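Local coordinates for putative diflavin flavoprotein A 3 (Nostoc sp., PDB 3FNI) that probably mediates electron transfer from NADH to oxygen, reducing it to water, the chain here being its flavodoxin-like domain, at residues A[87-92]-A[141-146]; A[91-96]-A[120-125]; A[4-9]-A[35-40]. One frame throughout, in Å; residues are numbered along the deposited sequence.

Contact 1 of 3, residues A[87-92]-A[141-146]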
loop_
_atom_site.group_PDB
_atom_site.type_symbol
_atom_site.label_atom_id
_atom_site.label_comp_id
_atom_site.label_asym_id
_atom_site.label_seq_id
_atom_site.Cartn_x
_atom_site.Cartn_y
_atom_site.Cartn_z
ATOM N N LYS A 87 2.738 2.068 14.769
ATOM C CA LYS A 87 2.659 3.522 14.632
ATOM C C LYS A 87 2.347 3.984 13.214
ATOM O O LYS A 87 2.179 5.180 12.966
ATOM C CB LYS A 87 3.977 4.164 15.086
ATOM C CG LYS A 87 4.311 3.943 16.552
ATOM C CD LYS A 87 3.594 4.936 17.453
ATOM C CE LYS A 87 4.108 6.354 17.207
ATOM N NZ LYS A 87 3.417 7.395 18.034
ATOM N N GLN A 88 2.281 3.059 12.267
ATOM C CA GLN A 88 1.983 3.494 10.917
ATOM C C GLN A 88 0.552 3.208 10.480
ATOM O O GLN A 88 -0.222 2.575 11.198
ATOM C CB GLN A 88 3.007 2.920 9.927
ATOM C CG GLN A 88 3.245 1.441 10.047
ATOM C CD GLN A 88 4.607 1.015 9.512
ATOM O OE1 GLN A 88 4.919 -0.172 9.475
ATOM N NE2 GLN A 88 5.423 1.980 9.105
ATOM N N ALA A 89 0.200 3.739 9.316
ATOM C CA ALA A 89 -1.128 3.586 8.752
ATOM C C ALA A 89 -0.996 2.810 7.439
ATOM O O ALA A 89 0.012 2.927 6.737
ATOM C CB ALA A 89 -1.735 4.951 8.510
ATOM N N VAL A 90 -2.014 2.020 7.109
ATOM C CA VAL A 90 -1.972 1.213 5.900
ATOM C C VAL A 90 -3.315 1.137 5.173
ATOM O O VAL A 90 -4.368 0.998 5.799
ATOM C CB VAL A 90 -1.469 -0.226 6.244
ATOM C CG1 VAL A 90 -2.531 -0.973 7.047
ATOM C CG2 VAL A 90 -1.087 -0.985 4.980
ATOM N N GLY A 91 -3.254 1.253 3.846
ATOM C CA GLY A 91 -4.441 1.168 3.009
ATOM C C GLY A 91 -4.242 0.052 1.995
ATOM O O GLY A 91 -3.116 -0.189 1.567
ATOM N N ILE A 92 -5.320 -0.615 1.593
ATOM C CA ILE A 92 -5.216 -1.731 0.653
ATOM C C ILE A 92 -6.229 -1.663 -0.491
ATOM O O ILE A 92 -7.394 -1.323 -0.282
ATOM C CB ILE A 92 -5.391 -3.084 1.407
ATOM C CG1 ILE A 92 -4.282 -3.224 2.467
ATOM C CG2 ILE A 92 -5.369 -4.252 0.417
ATOM C CD1 ILE A 92 -4.407 -4.438 3.385
ATOM N N THR A 141 -4.483 11.188 -0.970
ATOM C CA THR A 141 -4.393 12.481 -0.314
ATOM C C THR A 141 -4.629 12.314 1.181
ATOM O O THR A 141 -3.873 12.839 1.994
ATOM C CB THR A 141 -5.438 13.452 -0.883
ATOM O OG1 THR A 141 -5.102 13.765 -2.238
ATOM C CG2 THR A 141 -5.490 14.729 -0.072
ATOM N N ASP A 142 -5.682 11.579 1.533
ATOM C CA ASP A 142 -6.021 11.343 2.928
ATOM C C ASP A 142 -4.848 10.776 3.713
ATOM O O ASP A 142 -4.560 11.231 4.817
ATOM C CB ASP A 142 -7.208 10.381 3.033
ATOM C CG ASP A 142 -8.536 11.061 2.785
ATOM O OD1 ASP A 142 -8.539 12.192 2.248
ATOM O OD2 ASP A 142 -9.582 10.461 3.119
ATOM N N LEU A 143 -4.183 9.776 3.143
ATOM C CA LEU A 143 -3.045 9.148 3.794
ATOM C C LEU A 143 -1.894 10.132 3.881
ATOM O O LEU A 143 -1.214 10.211 4.897
ATOM C CB LEU A 143 -2.601 7.905 3.018
ATOM C CG LEU A 143 -1.407 7.159 3.628
ATOM C CD1 LEU A 143 -1.733 6.750 5.068
ATOM C CD2 LEU A 143 -1.067 5.922 2.770
ATOM N N GLY A 144 -1.683 10.880 2.801
ATOM C CA GLY A 144 -0.620 11.868 2.774
ATOM C C GLY A 144 -0.830 12.918 3.851
ATOM O O GLY A 144 0.131 13.368 4.474
ATOM N N GLN A 145 -2.086 13.305 4.069
ATOM C CA GLN A 145 -2.412 14.300 5.087
ATOM C C GLN A 145 -2.198 13.702 6.471
ATOM O O GLN A 145 -1.713 14.372 7.377
ATOM C CB GLN A 145 -3.865 14.768 4.946
ATOM C CG GLN A 145 -4.167 15.482 3.629
ATOM C CD GLN A 145 -5.587 16.017 3.561
ATOM O OE1 GLN A 145 -6.550 15.255 3.551
ATOM N NE2 GLN A 145 -5.720 17.335 3.523
ATOM N N TRP A 146 -2.564 12.433 6.624
ATOM C CA TRP A 146 -2.400 11.750 7.892
ATOM C C TRP A 146 -0.910 11.693 8.235
ATOM O O TRP A 146 -0.516 11.991 9.363
ATOM C CB TRP A 146 -2.978 10.340 7.808
ATOM C CG TRP A 146 -2.869 9.577 9.085
ATOM C CD1 TRP A 146 -3.774 9.551 10.113
ATOM C CD2 TRP A 146 -1.780 8.737 9.488
ATOM N NE1 TRP A 146 -3.313 8.742 11.127
ATOM C CE2 TRP A 146 -2.094 8.230 10.769
ATOM C CE3 TRP A 146 -0.569 8.362 8.887
ATOM C CZ2 TRP A 146 -1.240 7.371 11.461
ATOM C CZ3 TRP A 146 0.283 7.505 9.576
ATOM C CH2 TRP A 146 -0.061 7.018 10.851
#
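Lys87 meets the indole of Trp146 through its backbone: its O lies at the edge of the ring, in plane, 3.6 Å from Trp146 CH2. Its backbone N is held by Asn85. At Gln88 the main chain passes the same corner, with C 3.9 Å from Trp146 CH2, while the side chain leaves the backbone away from the helix, and OE1 accepts from the backbone N of Asn85. Ala89 is the chief strand residue here. Its methyl sits over one face of the indole, a CH-pi contact with CB 3.5 Å from the centroid of the Trp146 six-membered ring and 13° off the ring normal; the closest ring atom is Trp146 CZ3, 3.4 Å from Ala89 CB. In the three-layer alpha-beta-alpha sandwich of the flavodoxin-like domain, this is how the C-terminal helix 130-152 lies against strand 89-93 of the parallel sheet. Trp146 CG stands anti to the backbone N (chi1 -179°), which carries the ring out from the helix to the start of the strand. An alanine in place of Trp146 would take away the ring face and is likely to open a gap over the Ala89 methyl. One helical turn earlier, Leu143 CD1 lies 3.9 Å from Ala89 CB, and its side chain also packs on Val61 and Ala118. Farther on, Val90 points away from this helix and packs on Phe110 of helix 103-112.

Contact 2 of 3, residues A[91-96]-A[120-125]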
loop_
_atom_site.group_PDB
_atom_site.type_symbol
_atom_site.label_atom_id
_atom_site.label_comp_id
_atom_site.label_asym_id
_atom_site.label_seq_id
_atom_site.Cartn_x
_atom_site.Cartn_y
_atom_site.Cartn_z
ATOM N N GLY A 91 -3.254 1.253 3.846
ATOM C CA GLY A 91 -4.441 1.168 3.009
ATOM C C GLY A 91 -4.242 0.052 1.995
ATOM O O GLY A 91 -3.116 -0.189 1.567
ATOM N N ILE A 92 -5.320 -0.615 1.593
ATOM C CA ILE A 92 -5.216 -1.731 0.653
ATOM C C ILE A 92 -6.229 -1.663 -0.491
ATOM O O ILE A 92 -7.394 -1.323 -0.282
ATOM C CB ILE A 92 -5.391 -3.084 1.407
ATOM C CG1 ILE A 92 -4.282 -3.224 2.467
ATOM C CG2 ILE A 92 -5.369 -4.252 0.417
ATOM C CD1 ILE A 92 -4.407 -4.438 3.385
ATOM N N PHE A 93 -5.784 -1.993 -1.703
ATOM C CA PHE A 93 -6.677 -1.975 -2.852
ATOM C C PHE A 93 -6.689 -3.277 -3.628
ATOM O O PHE A 93 -5.699 -4.017 -3.641
ATOM C CB PHE A 93 -6.326 -0.816 -3.796
ATOM C CG PHE A 93 -4.980 -0.939 -4.464
ATOM C CD1 PHE A 93 -4.836 -1.625 -5.668
ATOM C CD2 PHE A 93 -3.856 -0.337 -3.903
ATOM C CE1 PHE A 93 -3.599 -1.703 -6.304
ATOM C CE2 PHE A 93 -2.613 -0.411 -4.532
ATOM C CZ PHE A 93 -2.486 -1.093 -5.733
ATOM N N GLU A 94 -7.839 -3.554 -4.246
ATOM C CA GLU A 94 -8.036 -4.734 -5.081
ATOM C C GLU A 94 -7.528 -4.316 -6.449
ATOM O O GLU A 94 -7.430 -3.125 -6.730
ATOM C CB GLU A 94 -9.520 -5.107 -5.197
ATOM C CG GLU A 94 -10.173 -5.594 -3.927
ATOM C CD GLU A 94 -11.499 -6.311 -4.193
ATOM O OE1 GLU A 94 -12.147 -6.022 -5.216
ATOM O OE2 GLU A 94 -11.898 -7.155 -3.374
ATOM N N THR A 95 -7.231 -5.280 -7.311
ATOM C CA THR A 95 -6.695 -4.952 -8.628
ATOM C C THR A 95 -7.672 -5.051 -9.788
ATOM O O THR A 95 -7.466 -4.421 -10.821
ATOM C CB THR A 95 -5.504 -5.855 -8.964
ATOM O OG1 THR A 95 -5.978 -7.190 -9.182
ATOM C CG2 THR A 95 -4.491 -5.852 -7.818
ATOM N N GLY A 96 -8.727 -5.837 -9.620
ATOM C CA GLY A 96 -9.677 -6.007 -10.699
ATOM C C GLY A 96 -9.080 -6.949 -11.734
ATOM O O GLY A 96 -9.521 -6.976 -12.879
ATOM N N PRO A 120 -10.764 3.512 3.660
ATOM C CA PRO A 120 -11.589 2.313 3.449
ATOM C C PRO A 120 -10.956 1.478 2.324
ATOM O O PRO A 120 -10.638 2.015 1.267
ATOM C CB PRO A 120 -12.947 2.894 3.045
ATOM C CG PRO A 120 -12.952 4.281 3.702
ATOM C CD PRO A 120 -11.546 4.749 3.455
ATOM N N ALA A 121 -10.762 0.182 2.550
ATOM C CA ALA A 121 -10.160 -0.669 1.523
ATOM C C ALA A 121 -10.868 -0.478 0.187
ATOM O O ALA A 121 -12.077 -0.688 0.089
ATOM C CB ALA A 121 -10.226 -2.135 1.940
ATOM N N ILE A 122 -10.127 -0.075 -0.841
ATOM C CA ILE A 122 -10.736 0.128 -2.147
ATOM C C ILE A 122 -10.976 -1.209 -2.838
ATOM O O ILE A 122 -10.051 -1.987 -3.079
ATOM C CB ILE A 122 -9.876 1.061 -3.051
ATOM C CG1 ILE A 122 -9.529 0.356 -4.364
ATOM C CG2 ILE A 122 -8.629 1.505 -2.320
ATOM C CD1 ILE A 122 -8.815 1.220 -5.356
ATOM N N ARG A 123 -12.239 -1.468 -3.149
ATOM C CA ARG A 123 -12.631 -2.710 -3.784
ATOM C C ARG A 123 -13.052 -2.476 -5.232
ATOM O O ARG A 123 -13.672 -1.461 -5.553
ATOM C CB ARG A 123 -13.762 -3.338 -2.967
ATOM C CG ARG A 123 -13.366 -3.568 -1.507
ATOM C CD ARG A 123 -14.570 -3.847 -0.641
ATOM N NE ARG A 123 -14.225 -4.014 0.770
ATOM C CZ ARG A 123 -13.704 -5.121 1.292
ATOM N NH1 ARG A 123 -13.428 -5.178 2.590
ATOM N NH2 ARG A 123 -13.461 -6.171 0.520
ATOM N N ILE A 124 -12.690 -3.410 -6.106
ATOM C CA ILE A 124 -13.017 -3.305 -7.524
ATOM C C ILE A 124 -13.795 -4.515 -7.988
ATOM O O ILE A 124 -13.245 -5.614 -8.077
ATOM C CB ILE A 124 -11.739 -3.194 -8.406
ATOM C CG1 ILE A 124 -11.114 -1.803 -8.263
ATOM C CG2 ILE A 124 -12.084 -3.457 -9.864
ATOM C CD1 ILE A 124 -10.494 -1.562 -6.925
ATOM N N LYS A 125 -15.075 -4.315 -8.285
ATOM C CA LYS A 125 -15.932 -5.405 -8.755
ATOM C C LYS A 125 -16.100 -5.292 -10.265
ATOM O O LYS A 125 -16.300 -6.292 -10.952
ATOM C CB LYS A 125 -17.317 -5.330 -8.099
ATOM C CG LYS A 125 -17.312 -5.116 -6.591
ATOM C CD LYS A 125 -17.876 -3.744 -6.231
ATOM C CE LYS A 125 -19.320 -3.598 -6.712
ATOM N NZ LYS A 125 -19.908 -2.270 -6.373
HETATM O O HOH W 1 -14.390 -6.943 -1.768
HETATM O O HOH W 2 -10.631 -7.072 -8.051
#
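The backbones of Ile92 to Glu94 and Ala121 to Arg123 run side by side in the same direction and share a single bridge at Phe93 and Ile122. Glu94 N gives Ile122 O a 3.0 Å hydrogen bond, whereas Ile122 N to Ile92 O is weak, bent to 132°. Glu94 then takes over the pairing with its side chain. With CG anti to its carbonyl carbon (chi1 -67°), the chain reaches over Arg123 CA, and OE1 accepts Ile124 N at 2.8 Å from above the carboxylate plane. The carboxylate thus takes the amide where the backbone pairing stops. Glu94 OE2 is linked to Arg123 NH2 through a water that donates to the first and accepts from the second; Arg123 NH1 makes its salt bridge with Asp104. Among the apolar groups, Ile122 CG1 packs against Phe93 CB at 3.5 Å. Ile124 CG2 lies 3.6 Å from Gly96 CA, where a side chain would clash. The contact joins the C-terminal end of strand 89-93, at the sheet edge where flavodoxins carry their flavin-binding loops, to the loop between strand 116-117 and helix 130-152, with Phe93 covered by helix 18-31, and Ile92, Ala121 and Arg123 touching helix 103-112.

Contact 3 of 3, residues A[4-9]-A[35-40]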
loop_
_atom_site.group_PDB
_atom_site.type_symbol
_atom_site.label_atom_id
_atom_site.label_comp_id
_atom_site.label_asym_id
_atom_site.label_seq_id
_atom_site.Cartn_x
_atom_site.Cartn_y
_atom_site.Cartn_z
ATOM N N GLU A 4 14.157 10.891 3.868
ATOM C CA GLU A 4 12.965 11.679 3.583
ATOM C C GLU A 4 11.671 10.956 3.981
ATOM O O GLU A 4 11.532 9.741 3.799
ATOM C CB GLU A 4 12.925 12.047 2.090
ATOM C CG GLU A 4 14.069 12.959 1.632
ATOM C CD GLU A 4 13.904 13.448 0.196
ATOM O OE1 GLU A 4 14.694 14.303 -0.245
ATOM O OE2 GLU A 4 12.980 12.977 -0.496
ATOM N N THR A 5 10.740 11.718 4.545
ATOM C CA THR A 5 9.440 11.205 4.968
ATOM C C THR A 5 8.748 10.619 3.746
ATOM O O THR A 5 8.475 11.326 2.779
ATOM C CB THR A 5 8.588 12.338 5.541
ATOM O OG1 THR A 5 9.274 12.907 6.663
ATOM C CG2 THR A 5 7.210 11.826 5.963
ATOM N N SER A 6 8.449 9.328 3.802
ATOM C CA SER A 6 7.840 8.660 2.668
ATOM C C SER A 6 6.773 7.649 3.058
ATOM O O SER A 6 6.653 7.252 4.218
ATOM C CB SER A 6 8.942 7.960 1.862
ATOM O OG SER A 6 8.419 7.257 0.755
ATOM N N ILE A 7 5.993 7.246 2.064
ATOM C CA ILE A 7 4.943 6.266 2.253
ATOM C C ILE A 7 5.246 5.166 1.249
ATOM O O ILE A 7 5.519 5.443 0.083
ATOM C CB ILE A 7 3.556 6.896 2.001
ATOM C CG1 ILE A 7 2.502 5.809 1.796
ATOM C CG2 ILE A 7 3.626 7.825 0.813
ATOM C CD1 ILE A 7 2.473 5.227 0.395
ATOM N N GLY A 8 5.223 3.923 1.712
ATOM C CA GLY A 8 5.522 2.805 0.836
ATOM C C GLY A 8 4.318 2.245 0.112
ATOM O O GLY A 8 3.279 1.973 0.718
ATOM N N VAL A 9 4.474 2.071 -1.195
ATOM C CA VAL A 9 3.435 1.533 -2.062
ATOM C C VAL A 9 3.939 0.191 -2.590
ATOM O O VAL A 9 4.912 0.132 -3.342
ATOM C CB VAL A 9 3.160 2.493 -3.236
ATOM C CG1 VAL A 9 2.093 1.919 -4.143
ATOM C CG2 VAL A 9 2.723 3.851 -2.696
ATOM N N GLY A 35 6.692 12.058 0.268
ATOM C CA GLY A 35 7.394 11.188 -0.661
ATOM C C GLY A 35 6.794 9.800 -0.782
ATOM O O GLY A 35 5.892 9.441 -0.032
ATOM N N VAL A 36 7.301 9.007 -1.721
ATOM C CA VAL A 36 6.788 7.660 -1.917
ATOM C C VAL A 36 7.847 6.706 -2.477
ATOM O O VAL A 36 8.696 7.110 -3.271
ATOM C CB VAL A 36 5.566 7.686 -2.876
ATOM C CG1 VAL A 36 5.993 8.166 -4.244
ATOM C CG2 VAL A 36 4.936 6.320 -2.964
ATOM N N ASP A 37 7.805 5.451 -2.034
ATOM C CA ASP A 37 8.726 4.426 -2.514
ATOM C C ASP A 37 7.896 3.270 -3.064
ATOM O O ASP A 37 7.077 2.682 -2.355
ATOM C CB ASP A 37 9.650 3.928 -1.393
ATOM C CG ASP A 37 10.648 4.989 -0.937
ATOM O OD1 ASP A 37 10.270 5.879 -0.147
ATOM O OD2 ASP A 37 11.813 4.944 -1.377
ATOM N N VAL A 38 8.104 2.952 -4.332
ATOM C CA VAL A 38 7.346 1.889 -4.973
ATOM C C VAL A 38 8.135 0.587 -5.066
ATOM O O VAL A 38 9.297 0.567 -5.487
ATOM C CB VAL A 38 6.909 2.308 -6.393
ATOM C CG1 VAL A 38 5.922 1.302 -6.953
ATOM C CG2 VAL A 38 6.295 3.698 -6.356
ATOM N N VAL A 39 7.483 -0.501 -4.680
ATOM C CA VAL A 39 8.103 -1.809 -4.709
ATOM C C VAL A 39 7.211 -2.798 -5.447
ATOM O O VAL A 39 6.022 -2.907 -5.157
ATOM C CB VAL A 39 8.351 -2.320 -3.273
ATOM C CG1 VAL A 39 9.024 -3.681 -3.303
ATOM C CG2 VAL A 39 9.212 -1.324 -2.519
ATOM N N ASP A 40 7.784 -3.499 -6.418
ATOM C CA ASP A 40 7.038 -4.492 -7.177
ATOM C C ASP A 40 7.134 -5.814 -6.426
ATOM O O ASP A 40 8.225 -6.346 -6.224
ATOM C CB ASP A 40 7.618 -4.631 -8.590
ATOM C CG ASP A 40 7.021 -5.801 -9.364
ATOM O OD1 ASP A 40 5.829 -6.111 -9.175
ATOM O OD2 ASP A 40 7.745 -6.406 -10.178
#
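Main-chain hydrogen bonds zip strand 6-9 to strand 35-40 in parallel register, from Ser6 beside Gly35 to Val9 beside Val38. The odd-numbered residues of the first strand use both N and O: Ile7 N binds Gly35 O and Ile7 O receives Asp37 N, then Val9 N binds Asp37 O at 2.9 Å, nearly straight at 176°, and Val9 O receives Val39 N. Before the strand, Thr5 O accepts Gly35 N. One polar side-chain pair lies on the face of Ser6 and Asp37. Ser6 OG, anti to its backbone N (chi1 179°), reaches across and donates to Asp37 OD1 at 2.5 Å, so short that the exact length is doubtful; Asp37 OD2 forms a salt bridge with Arg56. Apolar contacts lie on the face of Ile7, Val9 and Val36. Val9 CG2 and Val36 CG2 are tight at 3.3 Å, their side chains crossing obliquely, and Ile7 CG2 lies 4.2 Å from Val36 CB. Helix 18-31, which links the strands in a beta-alpha-beta crossover, packs on this face and also touches Val38. The chemistry therefore divides by face: hydrocarbon lines the side facing the crossover helix, while on the other the salt bridge to Arg56 probably favours the charged form of the aspartate.

How the contacts relate
All three contacts belong to one flavodoxin-like domain and its five-stranded parallel sheet, of order 2-1-3-4-5. Along the chain, contact 3 closes first, pairing edge strand 35-40 with 6-11; contacts 1 and 2 then both start from strand 89-93, sharing Gly91 and Ile92, with centres about 15 Å apart. Contact 2 extends that strand's C-terminal end, and contact 1 fixes helix 130-152 to its beginning. The same helix bridges contacts 1 and 3, whose centres are about 12 Å apart: Leu143 CD2 packs 3.7 Å from Ile7 CG1. Contacts 2 and 3 lie on opposite sides of the chain's centre, their own centres about 19 Å apart, without touching. Together they tie early and late parts of the chain into one sandwich.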